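Putative rubredoxin reductase (Rhodopseudomonas palustris, PDB 3FG2) probably passes electrons from NADH through its bound FAD to a ferredoxin that serves the cytochrome P450 CYP199A2. Local coordinates at residues Arg180-Glu185 against Gly364-Asn369; Tyr317-Ser322 against Phe376-Leu381; Ser351-Cys356 against Ala371-Phe376. All blocks are in the same frame, centred on the assembly; numbering follows the deposited sequence.

Interaction 1. Residues Arg180-Glu185 against Gly364-Asn369; sequences RVVTPE and GIESVN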
loop_
_atom_site.group_PDB
_atom_site.type_symbol
_atom_site.label_atom_id
_atom_site.label_comp_id
_atom_site.label_asym_id
_atom_site.label_seq_id
_atom_site.Cartn_x
_atom_site.Cartn_y
_atom_site.Cartn_z
ATOM N N ARG A 180 -7.483 -1.242 -11.181
ATOM C CA ARG A 180 -6.462 -2.232 -10.861
ATOM C C ARG A 180 -6.795 -3.050 -9.611
ATOM O O ARG A 180 -6.230 -4.127 -9.410
ATOM C CB ARG A 180 -5.120 -1.517 -10.650
ATOM C CG ARG A 180 -3.951 -2.390 -10.205
ATOM C CD ARG A 180 -3.481 -3.329 -11.318
ATOM N NE ARG A 180 -3.959 -4.695 -11.122
ATOM C CZ ARG A 180 -3.325 -5.622 -10.411
ATOM N NH1 ARG A 180 -2.169 -5.347 -9.822
ATOM N NH2 ARG A 180 -3.858 -6.826 -10.276
ATOM N N VAL A 181 -7.725 -2.564 -8.787
ATOM C CA VAL A 181 -8.025 -3.260 -7.541
ATOM C C VAL A 181 -9.460 -3.610 -7.132
ATOM O O VAL A 181 -9.640 -4.407 -6.213
ATOM C CB VAL A 181 -7.382 -2.503 -6.355
ATOM C CG1 VAL A 181 -5.866 -2.592 -6.439
ATOM C CG2 VAL A 181 -7.810 -1.041 -6.383
ATOM N N VAL A 182 -10.471 -3.028 -7.773
ATOM C CA VAL A 182 -11.859 -3.342 -7.408
ATOM C C VAL A 182 -12.709 -3.647 -8.636
ATOM O O VAL A 182 -12.324 -3.307 -9.763
ATOM C CB VAL A 182 -12.539 -2.167 -6.637
ATOM C CG1 VAL A 182 -11.694 -1.765 -5.444
ATOM C CG2 VAL A 182 -12.758 -0.976 -7.569
ATOM N N THR A 183 -13.861 -4.282 -8.422
ATOM C CA THR A 183 -14.761 -4.607 -9.531
ATOM C C THR A 183 -15.637 -3.382 -9.863
ATOM O O THR A 183 -15.795 -2.477 -9.040
ATOM C CB THR A 183 -15.645 -5.849 -9.205
ATOM O OG1 THR A 183 -16.437 -5.603 -8.033
ATOM C CG2 THR A 183 -14.766 -7.072 -8.972
ATOM N N PRO A 184 -16.221 -3.341 -11.071
ATOM C CA PRO A 184 -17.070 -2.233 -11.529
ATOM C C PRO A 184 -18.120 -1.666 -10.570
ATOM O O PRO A 184 -18.314 -0.450 -10.523
ATOM C CB PRO A 184 -17.696 -2.786 -12.810
ATOM C CG PRO A 184 -16.617 -3.684 -13.336
ATOM C CD PRO A 184 -16.189 -4.414 -12.079
ATOM N N GLU A 185 -18.802 -2.523 -9.814
ATOM C CA GLU A 185 -19.824 -2.033 -8.892
ATOM C C GLU A 185 -19.235 -1.109 -7.826
ATOM O O GLU A 185 -19.906 -0.189 -7.358
ATOM C CB GLU A 185 -20.565 -3.193 -8.219
ATOM C CG GLU A 185 -21.117 -4.244 -9.174
ATOM C CD GLU A 185 -20.014 -5.118 -9.803
ATOM O OE1 GLU A 185 -18.991 -5.397 -9.124
ATOM O OE2 GLU A 185 -20.180 -5.541 -10.973
ATOM N N GLY A 364 -13.705 -13.264 -3.170
ATOM C CA GLY A 364 -13.463 -12.055 -2.407
ATOM C C GLY A 364 -14.710 -11.265 -2.106
ATOM O O GLY A 364 -15.736 -11.442 -2.770
ATOM N N ILE A 365 -14.624 -10.400 -1.096
ATOM C CA ILE A 365 -15.749 -9.555 -0.718
ATOM C C ILE A 365 -15.279 -8.121 -0.569
ATOM O O ILE A 365 -14.340 -7.844 0.180
ATOM C CB ILE A 365 -16.367 -9.946 0.627
ATOM C CG1 ILE A 365 -16.798 -11.409 0.624
ATOM C CG2 ILE A 365 -17.576 -9.065 0.900
ATOM C CD1 ILE A 365 -17.453 -11.840 1.942
ATOM N N GLU A 366 -15.946 -7.221 -1.280
ATOM C CA GLU A 366 -15.643 -5.796 -1.247
ATOM C C GLU A 366 -16.833 -5.155 -0.541
ATOM O O GLU A 366 -17.923 -5.070 -1.105
ATOM C CB GLU A 366 -15.522 -5.265 -2.673
ATOM C CG GLU A 366 -14.565 -6.058 -3.557
ATOM C CD GLU A 366 -14.787 -5.765 -5.034
ATOM O OE1 GLU A 366 -15.928 -5.967 -5.514
ATOM O OE2 GLU A 366 -13.828 -5.334 -5.713
ATOM N N SER A 367 -16.620 -4.715 0.693
ATOM C CA SER A 367 -17.684 -4.130 1.500
ATOM C C SER A 367 -17.597 -2.629 1.720
ATOM O O SER A 367 -16.574 -2.127 2.163
ATOM C CB SER A 367 -17.720 -4.818 2.865
ATOM O OG SER A 367 -17.762 -6.227 2.728
ATOM N N VAL A 368 -18.681 -1.920 1.423
ATOM C CA VAL A 368 -18.734 -0.477 1.625
ATOM C C VAL A 368 -19.577 -0.208 2.865
ATOM O O VAL A 368 -20.766 -0.527 2.893
ATOM C CB VAL A 368 -19.377 0.249 0.427
ATOM C CG1 VAL A 368 -19.662 1.701 0.791
ATOM C CG2 VAL A 368 -18.456 0.188 -0.768
ATOM N N ASN A 369 -18.957 0.380 3.884
ATOM C CA ASN A 369 -19.638 0.680 5.146
ATOM C C ASN A 369 -20.470 -0.516 5.622
ATOM O O ASN A 369 -21.639 -0.368 5.983
ATOM C CB ASN A 369 -20.554 1.895 4.988
ATOM C CG ASN A 369 -19.842 3.098 4.402
ATOM O OD1 ASN A 369 -18.760 3.497 4.864
ATOM N ND2 ASN A 369 -20.457 3.701 3.383
HETATM O O HOH W 1 -11.277 -6.190 -4.900
#
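Val181 meets Glu366 through a bridging water, which donates one hydrogen bond to the carbonyl O of Val181 and another to the carboxylate OE2 of Glu366, the second of these 2.8 Å from water O to Glu366 OE2. Beyond it, Val182 lays its backbone and the root of its side chain against the same oxygen, with CA 3.3 Å from OE2 of Glu366. A branched apolar residue suits this buried loop, and its side chain also touches Ser187 on the helix that follows. Thr183 then takes both oxygens of the carboxylate. Its backbone N donates to Glu366 OE2 over 2.9 Å with an N-H...O angle of 155°, entering on the syn lone pair, the side that faces the other oxygen. Its hydroxyl OG1 lies 2.6 Å from Glu366 OE1 and 2.8 Å from Glu185 OE1. Chi1 of 59° tucks OG1 of Thr183 between its own backbone N and carbonyl carbon, within reach of both acids. Glu366 suits its place in the strand because its chain, extended beyond CG, carries the charge across to the loop. OE2, buried, is thus held by an amide and a water. Thr183 occupies the N-cap position of helix 184-196 without making a capping bond from its side chain, and Pro184 opens the first turn. The carboxylates of Glu185 and Glu366 come within 4.8 Å between their OE1 atoms, a nearness of like charges that might raise the proton affinity of one of them. The arrangement is an interdomain contact of a two-dinucleotide-domain flavoprotein reductase, in which the antiparallel sheet of the C-terminal domain holds the start of a helix from the pyridine nucleotide-disulphide oxidoreductase region.

Interaction 2. Residues Tyr317-Ser322 against Phe376-Leu381; sequences YPWFWS and FGRKIL. With FAD (flavin-adenine dinucleotide), chain B.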
loop_
_atom_site.group_PDB
_atom_site.type_symbol
_atom_site.label_atom_id
_atom_site.label_comp_id
_atom_site.label_asym_id
_atom_site.label_seq_id
_atom_site.Cartn_x
_atom_site.Cartn_y
_atom_site.Cartn_z
ATOM N N TYR A 317 -3.550 -14.358 4.795
ATOM C CA TYR A 317 -4.660 -14.109 3.887
ATOM C C TYR A 317 -4.806 -12.616 3.615
ATOM O O TYR A 317 -4.955 -11.813 4.540
ATOM C CB TYR A 317 -5.976 -14.649 4.427
ATOM C CG TYR A 317 -6.932 -14.909 3.294
ATOM C CD1 TYR A 317 -6.879 -16.109 2.580
ATOM C CD2 TYR A 317 -7.818 -13.925 2.864
ATOM C CE1 TYR A 317 -7.686 -16.320 1.457
ATOM C CE2 TYR A 317 -8.627 -14.124 1.742
ATOM C CZ TYR A 317 -8.556 -15.325 1.046
ATOM O OH TYR A 317 -9.366 -15.543 -0.043
ATOM N N PRO A 318 -4.799 -12.233 2.328
ATOM C CA PRO A 318 -4.913 -10.847 1.876
ATOM C C PRO A 318 -6.231 -10.108 2.093
ATOM O O PRO A 318 -7.319 -10.608 1.783
ATOM C CB PRO A 318 -4.554 -10.950 0.398
ATOM C CG PRO A 318 -5.169 -12.248 0.019
ATOM C CD PRO A 318 -4.772 -13.154 1.175
ATOM N N TRP A 319 -6.113 -8.903 2.638
ATOM C CA TRP A 319 -7.250 -8.024 2.852
ATOM C C TRP A 319 -6.737 -6.587 2.838
ATOM O O TRP A 319 -5.609 -6.312 3.254
ATOM C CB TRP A 319 -7.995 -8.339 4.161
ATOM C CG TRP A 319 -7.164 -8.462 5.394
ATOM C CD1 TRP A 319 -6.581 -9.596 5.880
ATOM C CD2 TRP A 319 -6.865 -7.422 6.332
ATOM N NE1 TRP A 319 -5.941 -9.331 7.069
ATOM C CE2 TRP A 319 -6.097 -8.004 7.368
ATOM C CE3 TRP A 319 -7.171 -6.057 6.398
ATOM C CZ2 TRP A 319 -5.630 -7.264 8.459
ATOM C CZ3 TRP A 319 -6.711 -5.323 7.480
ATOM C CH2 TRP A 319 -5.945 -5.931 8.497
ATOM N N PHE A 320 -7.564 -5.679 2.337
ATOM C CA PHE A 320 -7.184 -4.280 2.226
ATOM C C PHE A 320 -8.343 -3.389 2.650
ATOM O O PHE A 320 -9.455 -3.875 2.901
ATOM C CB PHE A 320 -6.840 -3.955 0.768
ATOM C CG PHE A 320 -6.147 -5.076 0.029
ATOM C CD1 PHE A 320 -4.789 -4.993 -0.278
ATOM C CD2 PHE A 320 -6.860 -6.204 -0.388
ATOM C CE1 PHE A 320 -4.150 -6.012 -0.990
ATOM C CE2 PHE A 320 -6.232 -7.237 -1.103
ATOM C CZ PHE A 320 -4.874 -7.135 -1.403
ATOM N N TRP A 321 -8.086 -2.086 2.728
ATOM C CA TRP A 321 -9.138 -1.132 3.063
ATOM C C TRP A 321 -8.781 0.250 2.530
ATOM O O TRP A 321 -7.635 0.510 2.169
ATOM C CB TRP A 321 -9.386 -1.087 4.572
ATOM C CG TRP A 321 -8.472 -0.184 5.354
ATOM C CD1 TRP A 321 -8.667 1.140 5.636
ATOM C CD2 TRP A 321 -7.246 -0.556 5.990
ATOM N NE1 TRP A 321 -7.641 1.612 6.414
ATOM C CE2 TRP A 321 -6.753 0.593 6.648
ATOM C CE3 TRP A 321 -6.515 -1.749 6.072
ATOM C CZ2 TRP A 321 -5.557 0.584 7.382
ATOM C CZ3 TRP A 321 -5.325 -1.758 6.803
ATOM C CH2 TRP A 321 -4.861 -0.596 7.448
ATOM N N SER A 322 -9.779 1.125 2.459
ATOM C CA SER A 322 -9.577 2.477 1.960
ATOM C C SER A 322 -10.642 3.366 2.589
ATOM O O SER A 322 -11.798 2.956 2.720
ATOM C CB SER A 322 -9.709 2.493 0.431
ATOM O OG SER A 322 -9.378 3.760 -0.104
ATOM N N PHE A 376 -17.203 -11.718 7.875
ATOM C CA PHE A 376 -17.668 -12.984 7.319
ATOM C C PHE A 376 -16.611 -13.539 6.367
ATOM O O PHE A 376 -16.246 -14.712 6.443
ATOM C CB PHE A 376 -18.979 -12.786 6.555
ATOM C CG PHE A 376 -19.428 -14.009 5.812
ATOM C CD1 PHE A 376 -19.849 -15.142 6.501
ATOM C CD2 PHE A 376 -19.400 -14.043 4.425
ATOM C CE1 PHE A 376 -20.236 -16.290 5.817
ATOM C CE2 PHE A 376 -19.784 -15.182 3.733
ATOM C CZ PHE A 376 -20.204 -16.312 4.433
ATOM N N GLY A 377 -16.128 -12.691 5.466
ATOM C CA GLY A 377 -15.110 -13.125 4.532
ATOM C C GLY A 377 -13.802 -13.493 5.217
ATOM O O GLY A 377 -13.221 -14.543 4.933
ATOM N N ARG A 378 -13.343 -12.636 6.128
ATOM C CA ARG A 378 -12.089 -12.868 6.848
ATOM C C ARG A 378 -12.064 -14.214 7.558
ATOM O O ARG A 378 -11.002 -14.775 7.789
ATOM C CB ARG A 378 -11.836 -11.741 7.864
ATOM C CG ARG A 378 -11.506 -10.371 7.240
ATOM C CD ARG A 378 -10.013 -10.219 6.908
ATOM N NE ARG A 378 -9.198 -10.078 8.113
ATOM C CZ ARG A 378 -9.097 -8.962 8.835
ATOM N NH1 ARG A 378 -9.753 -7.867 8.478
ATOM N NH2 ARG A 378 -8.354 -8.945 9.933
ATOM N N LYS A 379 -13.236 -14.736 7.894
ATOM C CA LYS A 379 -13.321 -16.018 8.582
ATOM C C LYS A 379 -13.495 -17.194 7.618
ATOM O O LYS A 379 -12.842 -18.226 7.759
ATOM C CB LYS A 379 -14.488 -15.989 9.580
ATOM C CG LYS A 379 -14.909 -17.349 10.148
ATOM C CD LYS A 379 -13.798 -18.023 10.950
ATOM C CE LYS A 379 -14.239 -19.393 11.491
ATOM N NZ LYS A 379 -15.416 -19.314 12.413
ATOM N N ILE A 380 -14.368 -17.022 6.635
ATOM C CA ILE A 380 -14.665 -18.071 5.668
ATOM C C ILE A 380 -13.621 -18.276 4.562
ATOM O O ILE A 380 -13.256 -19.411 4.250
ATOM C CB ILE A 380 -16.047 -17.809 5.009
ATOM C CG1 ILE A 380 -16.421 -18.954 4.076
ATOM C CG2 ILE A 380 -16.009 -16.514 4.212
ATOM C CD1 ILE A 380 -17.627 -18.649 3.202
ATOM N N LEU A 381 -13.133 -17.193 3.970
ATOM C CA LEU A 381 -12.168 -17.325 2.885
ATOM C C LEU A 381 -10.870 -18.043 3.244
ATOM O O LEU A 381 -10.378 -18.850 2.467
ATOM C CB LEU A 381 -11.871 -15.952 2.278
ATOM C CG LEU A 381 -13.100 -15.359 1.577
ATOM C CD1 LEU A 381 -12.851 -13.900 1.219
ATOM C CD2 LEU A 381 -13.425 -16.187 0.330
HETATM P PA FAD B . 7.103 0.876 3.538
HETATM O O1A FAD B . 7.048 1.723 2.319
HETATM O O2A FAD B . 6.298 1.121 4.600
HETATM O O5B FAD B . 8.504 1.249 4.051
HETATM C C5B FAD B . 9.736 1.117 3.272
HETATM C C4B FAD B . 10.789 1.891 4.096
HETATM O O4B FAD B . 12.117 1.436 3.634
HETATM C C3B FAD B . 10.788 3.420 3.912
HETATM O O3B FAD B . 10.841 4.185 5.074
HETATM C C2B FAD B . 11.902 3.613 2.921
HETATM O O2B FAD B . 12.392 4.917 2.880
HETATM C C1B FAD B . 12.919 2.649 3.456
HETATM N N9A FAD B . 13.980 2.214 2.545
HETATM C C8A FAD B . 13.870 1.979 1.198
HETATM N N7A FAD B . 15.016 1.600 0.644
HETATM C C5A FAD B . 15.918 1.584 1.667
HETATM C C6A FAD B . 17.361 1.253 1.705
HETATM N N6A FAD B . 18.066 0.889 0.660
HETATM N N1A FAD B . 17.944 1.353 2.953
HETATM C C2A FAD B . 17.244 1.729 4.074
HETATM N N3A FAD B . 15.928 2.048 4.124
HETATM C C4A FAD B . 15.305 1.961 2.892
HETATM N N1 FAD B . -2.366 -0.269 3.065
HETATM C C2 FAD B . -3.481 -0.713 3.645
HETATM O O2 FAD B . -3.661 -1.878 3.836
HETATM N N3 FAD B . -4.519 0.176 4.076
HETATM C C4 FAD B . -4.412 1.547 3.914
HETATM O O4 FAD B . -5.312 2.271 4.297
HETATM C C4X FAD B . -3.193 2.045 3.284
HETATM N N5 FAD B . -3.026 3.378 3.106
HETATM C C5X FAD B . -1.856 3.820 2.515
HETATM C C6 FAD B . -1.693 5.224 2.349
HETATM C C7 FAD B . -0.557 5.759 1.776
HETATM C C7M FAD B . -0.432 7.262 1.624
HETATM C C8 FAD B . 0.517 4.869 1.320
HETATM C C8M FAD B . 1.790 5.385 0.687
HETATM C C9 FAD B . 0.365 3.475 1.475
HETATM C C9A FAD B . -0.806 2.945 2.068
HETATM N N10 FAD B . -1.024 1.518 2.273
HETATM C C10 FAD B . -2.171 1.066 2.863
HETATM C "C1'" FAD B . 0.051 0.597 1.827
HETATM C "C2'" FAD B . 1.045 0.315 2.995
HETATM O "O2'" FAD B . 1.528 1.552 3.470
HETATM C "C3'" FAD B . 2.165 -0.549 2.454
HETATM O "O3'" FAD B . 1.635 -1.793 2.011
HETATM C "C4'" FAD B . 3.197 -0.796 3.542
HETATM O "O4'" FAD B . 3.746 0.462 4.015
HETATM C "C5'" FAD B . 4.300 -1.652 2.969
HETATM O "O5'" FAD B . 5.371 -1.849 4.112
HETATM P P FAD B . 6.827 -1.935 3.751
HETATM O O1P FAD B . 7.487 -2.154 5.142
HETATM O O2P FAD B . 7.125 -2.907 2.797
HETATM O O3P FAD B . 7.287 -0.664 3.184
#
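Trp319 and Arg378 stack flat on each other, the indole and guanidinium planes only 6° apart. Arg378 CZ sits 3.6 Å from the centroid of the five-membered ring of Trp319, a cation-pi contact over the face. Arginine suits this place because its flat, charged end can spread over an indole and still hydrogen-bond through its N-H groups. NH2 reaches over the benzo ring, 3.5 Å from Trp319 CZ2. Bends at chi2 (-85°) and chi3 (-72°) fold the arginine chain back over the ring, where CD adds a CH-pi contact on the same face. NH1 is also hydrogen-bonded to His374 NE2, one helical turn earlier, which, together with the stack, restrains the rotation of the group. The pair joins edge strand 319-324 of the five-stranded antiparallel sheet in the C-terminal domain to helix 371-380, while two residues along that strand Trp321 offers an indole face to the pyrimidine rim of the flavin, N3 and O4 pointing at it, with NE1 3.2 Å from FAD O4. At the other end, Tyr317 turns its ring obliquely to Leu381, whose CB packs 3.6 Å from Tyr317 CZ and whose backbone carbonyl carbon lies over one ring face.

Interaction 3. Residues Ser351-Cys356 against Ala371-Phe376; sequences SFSAFC and AADHVF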
loop_
_atom_site.group_PDB
_atom_site.type_symbol
_atom_site.label_atom_id
_atom_site.label_comp_id
_atom_site.label_asym_id
_atom_site.label_seq_id
_atom_site.Cartn_x
_atom_site.Cartn_y
_atom_site.Cartn_z
ATOM N N SER A 351 -24.626 1.108 2.075
ATOM C CA SER A 351 -24.108 0.020 2.885
ATOM C C SER A 351 -24.423 -1.250 2.125
ATOM O O SER A 351 -25.578 -1.676 2.052
ATOM C CB SER A 351 -24.765 -0.032 4.259
ATOM O OG SER A 351 -24.234 -1.114 5.001
ATOM N N PHE A 352 -23.390 -1.850 1.547
ATOM C CA PHE A 352 -23.579 -3.057 0.768
ATOM C C PHE A 352 -22.225 -3.698 0.528
ATOM O O PHE A 352 -21.181 -3.121 0.849
ATOM C CB PHE A 352 -24.209 -2.699 -0.579
ATOM C CG PHE A 352 -23.271 -1.973 -1.500
ATOM C CD1 PHE A 352 -22.422 -2.677 -2.348
ATOM C CD2 PHE A 352 -23.186 -0.585 -1.472
ATOM C CE1 PHE A 352 -21.502 -2.015 -3.147
ATOM C CE2 PHE A 352 -22.266 0.093 -2.269
ATOM C CZ PHE A 352 -21.423 -0.621 -3.107
ATOM N N SER A 353 -22.251 -4.885 -0.058
ATOM C CA SER A 353 -21.030 -5.607 -0.366
ATOM C C SER A 353 -21.146 -6.257 -1.741
ATOM O O SER A 353 -22.241 -6.604 -2.200
ATOM C CB SER A 353 -20.761 -6.687 0.692
ATOM O OG SER A 353 -20.548 -6.119 1.974
ATOM N N ALA A 354 -20.012 -6.399 -2.408
ATOM C CA ALA A 354 -19.992 -7.045 -3.701
ATOM C C ALA A 354 -19.316 -8.392 -3.472
ATOM O O ALA A 354 -18.113 -8.456 -3.186
ATOM C CB ALA A 354 -19.203 -6.215 -4.698
ATOM N N PHE A 355 -20.095 -9.468 -3.557
ATOM C CA PHE A 355 -19.538 -10.799 -3.383
ATOM C C PHE A 355 -19.036 -11.225 -4.749
ATOM O O PHE A 355 -19.809 -11.422 -5.683
ATOM C CB PHE A 355 -20.602 -11.771 -2.852
ATOM C CG PHE A 355 -20.851 -11.645 -1.378
ATOM C CD1 PHE A 355 -21.189 -10.416 -0.817
ATOM C CD2 PHE A 355 -20.748 -12.755 -0.547
ATOM C CE1 PHE A 355 -21.420 -10.294 0.547
ATOM C CE2 PHE A 355 -20.976 -12.646 0.824
ATOM C CZ PHE A 355 -21.313 -11.409 1.371
ATOM N N CYS A 356 -17.723 -11.351 -4.870
ATOM C CA CYS A 356 -17.128 -11.712 -6.141
ATOM C C CYS A 356 -16.837 -13.193 -6.235
ATOM O O CYS A 356 -16.232 -13.782 -5.329
ATOM C CB CYS A 356 -15.843 -10.919 -6.337
ATOM S SG CYS A 356 -16.068 -9.178 -5.980
ATOM N N ALA A 371 -19.089 -3.535 7.845
ATOM C CA ALA A 371 -18.101 -4.342 8.558
ATOM C C ALA A 371 -18.468 -5.807 8.784
ATOM O O ALA A 371 -17.590 -6.669 8.821
ATOM C CB ALA A 371 -17.772 -3.683 9.894
ATOM N N ALA A 372 -19.753 -6.095 8.938
ATOM C CA ALA A 372 -20.191 -7.468 9.176
ATOM C C ALA A 372 -19.874 -8.406 8.017
ATOM O O ALA A 372 -19.498 -9.548 8.237
ATOM C CB ALA A 372 -21.696 -7.502 9.483
ATOM N N ASP A 373 -20.029 -7.932 6.787
ATOM C CA ASP A 373 -19.740 -8.777 5.634
ATOM C C ASP A 373 -18.237 -9.050 5.535
ATOM O O ASP A 373 -17.814 -10.128 5.115
ATOM C CB ASP A 373 -20.259 -8.125 4.343
ATOM C CG ASP A 373 -21.785 -8.159 4.241
ATOM O OD1 ASP A 373 -22.431 -8.757 5.123
ATOM O OD2 ASP A 373 -22.348 -7.594 3.276
ATOM N N HIS A 374 -17.433 -8.072 5.937
ATOM C CA HIS A 374 -15.982 -8.211 5.901
ATOM C C HIS A 374 -15.511 -9.270 6.898
ATOM O O HIS A 374 -14.621 -10.072 6.596
ATOM C CB HIS A 374 -15.311 -6.870 6.221
ATOM C CG HIS A 374 -13.820 -6.900 6.105
ATOM N ND1 HIS A 374 -13.172 -7.115 4.907
ATOM C CD2 HIS A 374 -12.849 -6.767 7.041
ATOM C CE1 HIS A 374 -11.867 -7.115 5.110
ATOM N NE2 HIS A 374 -11.644 -6.906 6.395
ATOM N N VAL A 375 -16.104 -9.268 8.087
ATOM C CA VAL A 375 -15.735 -10.242 9.113
ATOM C C VAL A 375 -16.110 -11.638 8.626
ATOM O O VAL A 375 -15.425 -12.610 8.919
ATOM C CB VAL A 375 -16.453 -9.942 10.455
ATOM C CG1 VAL A 375 -16.261 -11.094 11.432
ATOM C CG2 VAL A 375 -15.900 -8.657 11.045
ATOM N N PHE A 376 -17.203 -11.718 7.875
ATOM C CA PHE A 376 -17.668 -12.984 7.319
ATOM C C PHE A 376 -16.611 -13.539 6.367
ATOM O O PHE A 376 -16.246 -14.712 6.443
ATOM C CB PHE A 376 -18.979 -12.786 6.555
ATOM C CG PHE A 376 -19.428 -14.009 5.812
ATOM C CD1 PHE A 376 -19.849 -15.142 6.501
ATOM C CD2 PHE A 376 -19.400 -14.043 4.425
ATOM C CE1 PHE A 376 -20.236 -16.290 5.817
ATOM C CE2 PHE A 376 -19.784 -15.182 3.733
ATOM C CZ PHE A 376 -20.204 -16.312 4.433
#
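Ser353 donates a hydrogen bond from OG to OD2 of Asp373, 2.7 Å away, using the anti lone pair of that oxygen. The same hydroxyl is hydrogen-bonded to Ser367 OG, and a small serine fits where strand and helix come this near, their CA atoms 6.9 Å apart at Ser353 and Asp373. The charge has a second partner: OD2 of Asp373 forms a salt bridge with Arg370 NH1, from the residue just ahead of the helix. Asp373 CG stands anti to its own carbonyl carbon (chi1 -72°), which brings OD2 down toward the strand. Here helix 371-380 packs on one face of the five-stranded antiparallel sheet of the C-terminal reductase domain, its segment 371-376 running nearly along strand 351-356 with axes 29° apart and approaching to 8.5 Å. An alanine in place of Asp373 is likely to leave the hydroxyl of Ser353 without its acceptor across the contact and Arg370 without this counter-charge. The apolar and edge contacts involve Phe355. Its ring edge points at Asp373 OD2, lying in the ring plane 3.9 Å from Phe355 CE1, with the carboxylate turned 79° to the ring. CE2 of Phe355 meets CE2 of Phe376 at 4.0 Å, the two side chains crossing at about a right angle. A large aromatic residue suits each place: Phe376 reaches on to Leu399 and Ala402 of helix 399-403, and Phe355 to Leu362.

From the N terminus, the chain first reaches 180-185 in the dinucleotide-binding region, and interaction 1 closes its long loop at 364-369. On that path lie 317-322, the start of interaction 2, and 351-356, the start of interaction 3, whose closing segments, 376-381 and 371-376, come after 364-369. Interaction 1 therefore crosses both others, whereas interaction 3, spanning only a hairpin and a turn, sits wholly within the span of interaction 2. Strands 351-358 and 361-368 are sheet neighbours, joining interactions 1 and 3. Helix 371-380 links interactions 2 and 3, which share Phe376. Together the contacts tie helix 184-196, the sheet and its covering helix.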